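Local atomic coordinates of cellulose-binding protein, X158 (Saccharophagus degradans, PDB entry 2X34), a protein that binds ubiquinone-8 in its YceI-like domain, is probably a carrier of polyisoprenoids and is implicated in plant cell wall breakdown. Residues H28-L33 with L45-N50; S74-T79 with L104-V109. One frame throughout, in Å; residues are numbered along the deposited sequence. Where two conformers were deposited one is given.

Contact 1 (H28-L33 with L45-N50); sequences HRFDVL and LVIDLN. With UQ8 (Ubiquinone-8), chain C.
L33 and I47 face each other as an antiparallel non-hydrogen-bonded pair, their CA atoms 4.9 Å apart, in the beta hairpin that strands 24-38 and 42-48 form in the YceI-like domain. Beside this pair D48 N donates to V32 O at 3.1 Å. The return bond between V32 and D48 is not made directly: the hydroxyl of S51 bonds both V32 N and D48 O, bridging the strands where they part.

The side chains of F30, L33, L45, I47 and L49 make an apolar inner surface, as suits a polyisoprenoid chain. I47 is beta-branched and serves two neighbours at once. Its CG2, anti to the backbone N (chi1 -54° for CG1), lies over one face of the F30 ring, 3.6 Å from the centroid, in a CH-pi contact, while CD1 at the end of the other branch reaches UQ8 C28 at 3.7 Å. L49 CD2 comes obliquely to F30 CE1 at 3.5 Å, and L33 CD2 lies alongside I47.

On the more open side, where a carboxylate is at home, V32 lays CB 3.7 Å from D48 OD2, with CG1 beside it. At its far end the F30 ring meets the ubiquinone-8 tail, CZ standing 3.7 Å from methyl C25.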
loop_
_atom_site.group_PDB
_atom_site.type_symbol
_atom_site.label_atom_id
_atom_site.label_comp_id
_atom_site.label_asym_id
_atom_site.label_seq_id
_atom_site.Cartn_x
_atom_site.Cartn_y
_atom_site.Cartn_z
ATOM N N HIS A 28 9.645 0.339 6.734
ATOM C CA HIS A 28 8.552 0.060 7.664
ATOM C C HIS A 28 7.476 -0.756 6.955
ATOM O O HIS A 28 7.424 -0.799 5.725
ATOM C CB HIS A 28 7.957 1.365 8.182
ATOM C CG HIS A 28 8.982 2.397 8.527
ATOM N ND1 HIS A 28 9.873 2.238 9.569
ATOM C CD2 HIS A 28 9.289 3.576 7.942
ATOM C CE1 HIS A 28 10.672 3.291 9.618
ATOM N NE2 HIS A 28 10.339 4.120 8.642
ATOM N N ARG A 29 6.610 -1.392 7.720
ATOM C CA ARG A 29 5.552 -2.213 7.135
ATOM C C ARG A 29 4.216 -1.928 7.831
ATOM O O ARG A 29 4.173 -1.350 8.933
ATOM C CB ARG A 29 5.919 -3.709 7.229
ATOM C CG ARG A 29 6.125 -4.222 8.641
ATOM C CD ARG A 29 6.413 -5.733 8.709
ATOM N NE ARG A 29 6.561 -6.227 10.097
ATOM C CZ ARG A 29 6.445 -7.504 10.482
ATOM N NH1 ARG A 29 6.144 -8.467 9.609
ATOM N NH2 ARG A 29 6.616 -7.833 11.764
ATOM N N PHE A 30 3.137 -2.282 7.140
ATOM C CA PHE A 30 1.808 -2.415 7.735
ATOM C C PHE A 30 1.571 -3.904 7.883
ATOM O O PHE A 30 1.584 -4.642 6.893
ATOM C CB PHE A 30 0.735 -1.751 6.861
ATOM C CG PHE A 30 0.907 -0.261 6.734
ATOM C CD1 PHE A 30 0.562 0.583 7.779
ATOM C CD2 PHE A 30 1.442 0.306 5.581
ATOM C CE1 PHE A 30 0.709 1.966 7.673
ATOM C CE2 PHE A 30 1.611 1.668 5.479
ATOM C CZ PHE A 30 1.252 2.510 6.517
ATOM N N ASP A 31 1.409 -4.343 9.129
ATOM C CA ASP A 31 1.259 -5.760 9.436
ATOM C C ASP A 31 -0.135 -6.318 9.112
ATOM O O ASP A 31 -0.321 -7.542 9.082
ATOM C CB ASP A 31 1.611 -6.023 10.900
ATOM C CG ASP A 31 3.103 -5.885 11.171
ATOM O OD1 ASP A 31 3.892 -5.996 10.205
ATOM O OD2 ASP A 31 3.474 -5.627 12.328
ATOM N N VAL A 32 -1.117 -5.447 8.877
ATOM C CA VAL A 32 -2.455 -5.904 8.602
ATOM C C VAL A 32 -2.983 -5.261 7.315
ATOM O O VAL A 32 -3.125 -4.044 7.240
ATOM C CB VAL A 32 -3.416 -5.591 9.762
ATOM C CG1 VAL A 32 -4.827 -6.039 9.386
ATOM C CG2 VAL A 32 -2.980 -6.217 11.065
ATOM N N LEU A 33 -3.245 -6.103 6.317
ATOM C CA LEU A 33 -3.863 -5.737 5.049
ATOM C C LEU A 33 -5.076 -6.635 4.847
ATOM O O LEU A 33 -5.076 -7.824 5.243
ATOM C CB LEU A 33 -2.912 -5.963 3.851
ATOM C CG LEU A 33 -1.480 -5.423 3.978
ATOM C CD1 LEU A 33 -0.515 -5.982 2.870
ATOM C CD2 LEU A 33 -1.526 -3.906 3.929
ATOM N N LEU A 45 -7.532 -2.834 -1.921
ATOM C CA LEU A 45 -6.564 -3.148 -0.875
ATOM C C LEU A 45 -6.868 -2.191 0.265
ATOM O O LEU A 45 -6.910 -0.961 0.063
ATOM C CB LEU A 45 -5.132 -2.936 -1.361
ATOM C CG LEU A 45 -4.026 -3.087 -0.318
ATOM C CD1 LEU A 45 -3.984 -4.511 0.189
ATOM C CD2 LEU A 45 -2.646 -2.658 -0.876
ATOM N N VAL A 46 -7.093 -2.736 1.449
ATOM C CA VAL A 46 -7.343 -1.915 2.620
ATOM C C VAL A 46 -6.138 -2.033 3.551
ATOM O O VAL A 46 -5.819 -3.131 4.010
ATOM C CB VAL A 46 -8.618 -2.347 3.354
ATOM C CG1 VAL A 46 -8.802 -1.522 4.632
ATOM C CG2 VAL A 46 -9.866 -2.245 2.414
ATOM N N ILE A 47 -5.470 -0.906 3.817
ATOM C CA ILE A 47 -4.279 -0.892 4.651
ATOM C C ILE A 47 -4.657 -0.410 6.076
ATOM O O ILE A 47 -5.195 0.674 6.252
ATOM C CB ILE A 47 -3.228 0.045 4.050
ATOM C CG1 ILE A 47 -2.961 -0.337 2.576
ATOM C CG2 ILE A 47 -1.936 0.008 4.899
ATOM C CD1 ILE A 47 -2.553 0.807 1.715
ATOM N N ASP A 48 -4.397 -1.236 7.072
ATOM C CA ASP A 48 -4.732 -0.906 8.457
ATOM C C ASP A 48 -3.600 -0.038 8.992
ATOM O O ASP A 48 -2.510 -0.536 9.318
ATOM C CB ASP A 48 -4.904 -2.177 9.285
ATOM C CG ASP A 48 -5.165 -1.898 10.751
ATOM O OD1 ASP A 48 -5.306 -0.702 11.123
ATOM O OD2 ASP A 48 -5.247 -2.895 11.525
ATOM N N LEU A 49 -3.870 1.265 9.084
ATOM C CA LEU A 49 -2.848 2.230 9.483
ATOM C C LEU A 49 -2.429 2.078 10.945
ATOM O O LEU A 49 -1.291 2.408 11.307
ATOM C CB LEU A 49 -3.286 3.631 9.155
ATOM C CG LEU A 49 -3.566 3.877 7.658
ATOM C CD1 LEU A 49 -4.118 5.283 7.494
ATOM C CD2 LEU A 49 -2.259 3.659 6.804
ATOM N N ASN A 50 -3.306 1.516 11.771
ATOM C CA ASN A 50 -2.929 1.171 13.152
ATOM C C ASN A 50 -1.919 0.039 13.248
ATOM O O ASN A 50 -1.319 -0.117 14.293
ATOM C CB ASN A 50 -4.161 0.822 14.000
ATOM C CG ASN A 50 -4.945 2.052 14.404
ATOM O OD1 ASN A 50 -4.379 3.010 14.963
ATOM N ND2 ASN A 50 -6.250 2.042 14.117
HETATM C C45 UQ8 C . -4.364 -5.694 -10.986
HETATM C C44 UQ8 C . -5.072 -6.567 -10.014
HETATM C C46 UQ8 C . -5.425 -7.954 -10.508
HETATM C C43 UQ8 C . -5.380 -6.173 -8.756
HETATM C C42 UQ8 C . -5.081 -4.819 -8.127
HETATM C C41 UQ8 C . -4.579 -5.094 -6.695
HETATM C C39 UQ8 C . -4.314 -3.808 -5.970
HETATM C C40 UQ8 C . -5.505 -3.142 -5.353
HETATM C C38 UQ8 C . -3.071 -3.294 -5.916
HETATM C C37 UQ8 C . -2.703 -2.003 -5.211
HETATM C C36 UQ8 C . -2.230 -0.998 -6.262
HETATM C C34 UQ8 C . -1.618 0.281 -5.724
HETATM C C35 UQ8 C . -1.058 1.251 -6.733
HETATM C C33 UQ8 C . -1.558 0.537 -4.402
HETATM C C32 UQ8 C . -0.973 1.833 -3.820
HETATM C C31 UQ8 C . -0.127 1.518 -2.582
HETATM C C29 UQ8 C . 0.153 2.763 -1.758
HETATM C C30 UQ8 C . 0.883 3.936 -2.372
HETATM C C28 UQ8 C . -0.253 2.779 -0.477
HETATM C C27 UQ8 C . -0.026 3.945 0.491
HETATM C C26 UQ8 C . 0.955 3.400 1.545
HETATM C C24 UQ8 C . 1.233 4.363 2.694
HETATM C C25 UQ8 C . 0.178 4.651 3.725
HETATM C C23 UQ8 C . 2.447 4.916 2.735
HETATM C C22 UQ8 C . 2.983 5.896 3.771
HETATM C C21 UQ8 C . 2.956 7.329 3.202
HETATM C C19 UQ8 C . 3.842 8.339 3.908
HETATM C C20 UQ8 C . 3.947 9.707 3.290
HETATM C C18 UQ8 C . 4.534 8.043 5.033
HETATM C C17 UQ8 C . 5.435 9.067 5.756
HETATM C C16 UQ8 C . 6.605 8.278 6.336
HETATM C C14 UQ8 C . 7.712 9.020 7.084
HETATM C C15 UQ8 C . 8.607 9.985 6.346
HETATM C C13 UQ8 C . 7.879 8.757 8.410
HETATM C C12 UQ8 C . 8.948 9.401 9.301
HETATM C C11 UQ8 C . 9.557 8.363 10.268
HETATM C C9 UQ8 C . 10.665 9.024 11.046
HETATM C C10 UQ8 C . 12.012 9.153 10.356
HETATM C C8 UQ8 C . 10.403 9.443 12.300
HETATM C C7 UQ8 C . 11.355 10.141 13.263
HETATM C C6 UQ8 C . 11.438 9.354 14.542
HETATM C C1 UQ8 C . 10.420 9.388 15.642
HETATM C C1M UQ8 C . 9.198 10.273 15.638
HETATM C C2 UQ8 C . 10.643 8.523 16.836
HETATM O O2 UQ8 C . 9.837 8.537 17.766
HETATM C C3 UQ8 C . 11.827 7.646 16.965
HETATM O O3 UQ8 C . 11.968 6.850 18.087
HETATM C C3M UQ8 C . 11.939 7.335 19.440
HETATM C C4 UQ8 C . 12.808 7.627 15.855
HETATM O O4 UQ8 C . 13.910 6.817 15.850
HETATM C C4M UQ8 C . 14.787 6.753 16.980
HETATM C C5 UQ8 C . 12.602 8.468 14.682
HETATM O O5 UQ8 C . 13.415 8.369 13.777
#

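Contact 2 (S74-T79 with L104-V109); sequences SVATVT and LDLHGV. With UQ8 (Ubiquinone-8), chain C.
T77 and D105 form an antiparallel hydrogen-bonded pair in the curved antiparallel sheet of the YceI-like domain, where the axes of the short segments 75-79 and 104-106 approach to 4.7 Å at 170°. D105 N donates almost straight to T77 O at 2.8 Å, whereas the return bond from T77 N meets D105 O tilted 25° from the carbonyl plane.

The tight part is the face carrying A76, V78, L104 and L106. V78 splits its two methyls: CG2 touches L104 CD1 at 3.6 Å, and CG1, swung anti to the backbone N (chi1 -177°), touches UQ8 C33, also at 3.6 Å. L104 likewise gives CD1 to the valine and CD2 to the ubiquinone-8 tail, a division that a forked leucine allows. A76 has just a methyl, small enough to sit against L106 CD1 at 3.9 Å. An alanine in place of V78 would lose both branches and is likely to leave L104 CD1 and the isoprenoid chain with a gap between them and the strand.

On the other face the polar pair meets loosely, T77 CB standing 4.5 Å from D105 CB. A water joins T77 OG1 and V75 O, with a weak bond to D105 OD2. Beyond L106 the chain turns through H107 and G108 in a type I' turn, both with positive phi, which glycine adopts readily. H107 is held by E69 and the Y142 carbonyl. Here water replaces a direct rung: a second molecule donates to V75 O at 2.7 Å and accepts from H107 N at 2.9 Å.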
loop_
_atom_site.group_PDB
_atom_site.type_symbol
_atom_site.label_atom_id
_atom_site.label_comp_id
_atom_site.label_asym_id
_atom_site.label_seq_id
_atom_site.Cartn_x
_atom_site.Cartn_y
_atom_site.Cartn_z
ATOM N N SER A 74 -8.584 5.309 10.219
ATOM C CA SER A 74 -8.031 4.052 10.701
ATOM C C SER A 74 -7.381 3.264 9.554
ATOM O O SER A 74 -6.432 2.499 9.772
ATOM C CB SER A 74 -9.085 3.214 11.424
ATOM O OG SER A 74 -10.194 2.997 10.597
ATOM N N VAL A 75 -7.914 3.435 8.352
ATOM C CA VAL A 75 -7.426 2.717 7.181
ATOM C C VAL A 75 -7.202 3.641 5.990
ATOM O O VAL A 75 -7.771 4.754 5.925
ATOM C CB VAL A 75 -8.402 1.572 6.786
ATOM C CG1 VAL A 75 -8.540 0.547 7.949
ATOM C CG2 VAL A 75 -9.746 2.128 6.374
ATOM N N ALA A 76 -6.345 3.184 5.080
ATOM C CA ALA A 76 -6.154 3.771 3.751
ATOM C C ALA A 76 -6.641 2.708 2.755
ATOM O O ALA A 76 -6.360 1.515 2.919
ATOM C CB ALA A 76 -4.674 4.077 3.483
ATOM N N THR A 77 -7.356 3.131 1.726
ATOM C CA THR A 77 -8.026 2.185 0.825
ATOM C C THR A 77 -7.564 2.468 -0.590
ATOM O O THR A 77 -7.528 3.621 -1.004
ATOM C CB THR A 77 -9.571 2.313 0.945
ATOM O OG1 THR A 77 -9.961 2.012 2.289
ATOM C CG2 THR A 77 -10.301 1.343 0.011
ATOM N N VAL A 78 -7.175 1.420 -1.322
ATOM C CA VAL A 78 -6.793 1.568 -2.716
ATOM C C VAL A 78 -7.823 0.808 -3.529
ATOM O O VAL A 78 -8.107 -0.331 -3.211
ATOM C CB VAL A 78 -5.419 0.978 -3.029
ATOM C CG1 VAL A 78 -5.050 1.231 -4.520
ATOM C CG2 VAL A 78 -4.364 1.573 -2.110
ATOM N N THR A 79 -8.333 1.435 -4.576
ATOM C CA THR A 79 -9.322 0.812 -5.450
ATOM C C THR A 79 -8.844 0.898 -6.888
ATOM O O THR A 79 -8.334 1.936 -7.320
ATOM C CB THR A 79 -10.681 1.514 -5.347
ATOM O OG1 THR A 79 -10.527 2.890 -5.716
ATOM C CG2 THR A 79 -11.226 1.416 -3.925
ATOM N N LEU A 104 -6.170 6.135 -4.239
ATOM C CA LEU A 104 -5.659 5.936 -2.888
ATOM C C LEU A 104 -6.392 6.907 -2.010
ATOM O O LEU A 104 -6.284 8.125 -2.183
ATOM C CB LEU A 104 -4.144 6.162 -2.804
ATOM C CG LEU A 104 -3.527 6.160 -1.389
ATOM C CD1 LEU A 104 -3.782 4.843 -0.634
ATOM C CD2 LEU A 104 -2.019 6.434 -1.468
ATOM N N ASP A 105 -7.162 6.378 -1.090
ATOM C CA ASP A 105 -7.808 7.203 -0.093
ATOM C C ASP A 105 -6.965 7.143 1.171
ATOM O O ASP A 105 -7.048 6.170 1.929
ATOM C CB ASP A 105 -9.241 6.695 0.131
ATOM C CG ASP A 105 -9.986 7.410 1.271
ATOM O OD1 ASP A 105 -9.571 8.480 1.762
ATOM O OD2 ASP A 105 -11.015 6.850 1.694
ATOM N N LEU A 106 -6.185 8.200 1.399
ATOM C CA LEU A 106 -5.253 8.267 2.529
ATOM C C LEU A 106 -5.336 9.612 3.220
ATOM O O LEU A 106 -5.326 10.662 2.573
ATOM C CB LEU A 106 -3.823 8.013 2.041
ATOM C CG LEU A 106 -2.616 8.294 2.940
ATOM C CD1 LEU A 106 -2.649 7.358 4.164
ATOM C CD2 LEU A 106 -1.315 8.139 2.130
ATOM N N HIS A 107 -5.417 9.580 4.547
ATOM C CA HIS A 107 -5.419 10.817 5.330
ATOM C C HIS A 107 -6.470 11.831 4.882
ATOM O O HIS A 107 -6.222 13.042 4.846
ATOM C CB HIS A 107 -4.038 11.433 5.318
ATOM C CG HIS A 107 -3.837 12.420 6.411
ATOM N ND1 HIS A 107 -3.524 13.741 6.177
ATOM C CD2 HIS A 107 -3.996 12.296 7.747
ATOM C CE1 HIS A 107 -3.455 14.379 7.334
ATOM N NE2 HIS A 107 -3.724 13.522 8.300
ATOM N N GLY A 108 -7.637 11.322 4.508
ATOM C CA GLY A 108 -8.745 12.154 4.104
ATOM C C GLY A 108 -8.602 12.834 2.756
ATOM O O GLY A 108 -9.336 13.758 2.481
ATOM N N VAL A 109 -7.662 12.391 1.919
ATOM C CA VAL A 109 -7.454 12.981 0.601
ATOM C C VAL A 109 -7.351 11.896 -0.466
ATOM O O VAL A 109 -6.287 11.316 -0.633
ATOM C CB VAL A 109 -6.145 13.813 0.525
ATOM C CG1 VAL A 109 -6.022 14.486 -0.865
ATOM C CG2 VAL A 109 -6.096 14.839 1.614
HETATM C C45 UQ8 C . -4.364 -5.694 -10.986
HETATM C C44 UQ8 C . -5.072 -6.567 -10.014
HETATM C C46 UQ8 C . -5.425 -7.954 -10.508
HETATM C C43 UQ8 C . -5.380 -6.173 -8.756
HETATM C C42 UQ8 C . -5.081 -4.819 -8.127
HETATM C C41 UQ8 C . -4.579 -5.094 -6.695
HETATM C C39 UQ8 C . -4.314 -3.808 -5.970
HETATM C C40 UQ8 C . -5.505 -3.142 -5.353
HETATM C C38 UQ8 C . -3.071 -3.294 -5.916
HETATM C C37 UQ8 C . -2.703 -2.003 -5.211
HETATM C C36 UQ8 C . -2.230 -0.998 -6.262
HETATM C C34 UQ8 C . -1.618 0.281 -5.724
HETATM C C35 UQ8 C . -1.058 1.251 -6.733
HETATM C C33 UQ8 C . -1.558 0.537 -4.402
HETATM C C32 UQ8 C . -0.973 1.833 -3.820
HETATM C C31 UQ8 C . -0.127 1.518 -2.582
HETATM C C29 UQ8 C . 0.153 2.763 -1.758
HETATM C C30 UQ8 C . 0.883 3.936 -2.372
HETATM C C28 UQ8 C . -0.253 2.779 -0.477
HETATM C C27 UQ8 C . -0.026 3.945 0.491
HETATM C C26 UQ8 C . 0.955 3.400 1.545
HETATM C C24 UQ8 C . 1.233 4.363 2.694
HETATM C C25 UQ8 C . 0.178 4.651 3.725
HETATM C C23 UQ8 C . 2.447 4.916 2.735
HETATM C C22 UQ8 C . 2.983 5.896 3.771
HETATM C C21 UQ8 C . 2.956 7.329 3.202
HETATM C C19 UQ8 C . 3.842 8.339 3.908
HETATM C C20 UQ8 C . 3.947 9.707 3.290
HETATM C C18 UQ8 C . 4.534 8.043 5.033
HETATM C C17 UQ8 C . 5.435 9.067 5.756
HETATM C C16 UQ8 C . 6.605 8.278 6.336
HETATM C C14 UQ8 C . 7.712 9.020 7.084
HETATM C C15 UQ8 C . 8.607 9.985 6.346
HETATM C C13 UQ8 C . 7.879 8.757 8.410
HETATM C C12 UQ8 C . 8.948 9.401 9.301
HETATM C C11 UQ8 C . 9.557 8.363 10.268
HETATM C C9 UQ8 C . 10.665 9.024 11.046
HETATM C C10 UQ8 C . 12.012 9.153 10.356
HETATM C C8 UQ8 C . 10.403 9.443 12.300
HETATM C C7 UQ8 C . 11.355 10.141 13.263
HETATM C C6 UQ8 C . 11.438 9.354 14.542
HETATM C C1 UQ8 C . 10.420 9.388 15.642
HETATM C C1M UQ8 C . 9.198 10.273 15.638
HETATM C C2 UQ8 C . 10.643 8.523 16.836
HETATM O O2 UQ8 C . 9.837 8.537 17.766
HETATM C C3 UQ8 C . 11.827 7.646 16.965
HETATM O O3 UQ8 C . 11.968 6.850 18.087
HETATM C C3M UQ8 C . 11.939 7.335 19.440
HETATM C C4 UQ8 C . 12.808 7.627 15.855
HETATM O O4 UQ8 C . 13.910 6.817 15.850
HETATM C C4M UQ8 C . 14.787 6.753 16.980
HETATM C C5 UQ8 C . 12.602 8.468 14.682
HETATM O O5 UQ8 C . 13.415 8.369 13.777
HETATM O O HOH W 1 -6.585 7.159 5.543
HETATM O O HOH W 2 -9.836 4.586 3.645
#

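In the fold
From the N terminus, contact 1 comes first and closes the short hairpin connection between 28-33 and 45-50. The chain then leaves through strand 52-53 and helix 57-68 before strand 75-81 returns to lie beside strand 42-48. Contact 2 closes a longer excursion, which includes helix 84-88, when strand 95-106 comes back. The contacts therefore follow in series, neither enclosing nor crossing the other. They are joined because strand 42-48 of contact 1 lies beside strand 75-81 of contact 2: I47 N with A76 O, and L45 O with V78 N, are probable hydrogen bonds. Together they link four strands that lie side by side in one sheet, 24-38, 42-48, 75-81 and 95-106, and both place apolar side chains along the same ubiquinone-8 tail.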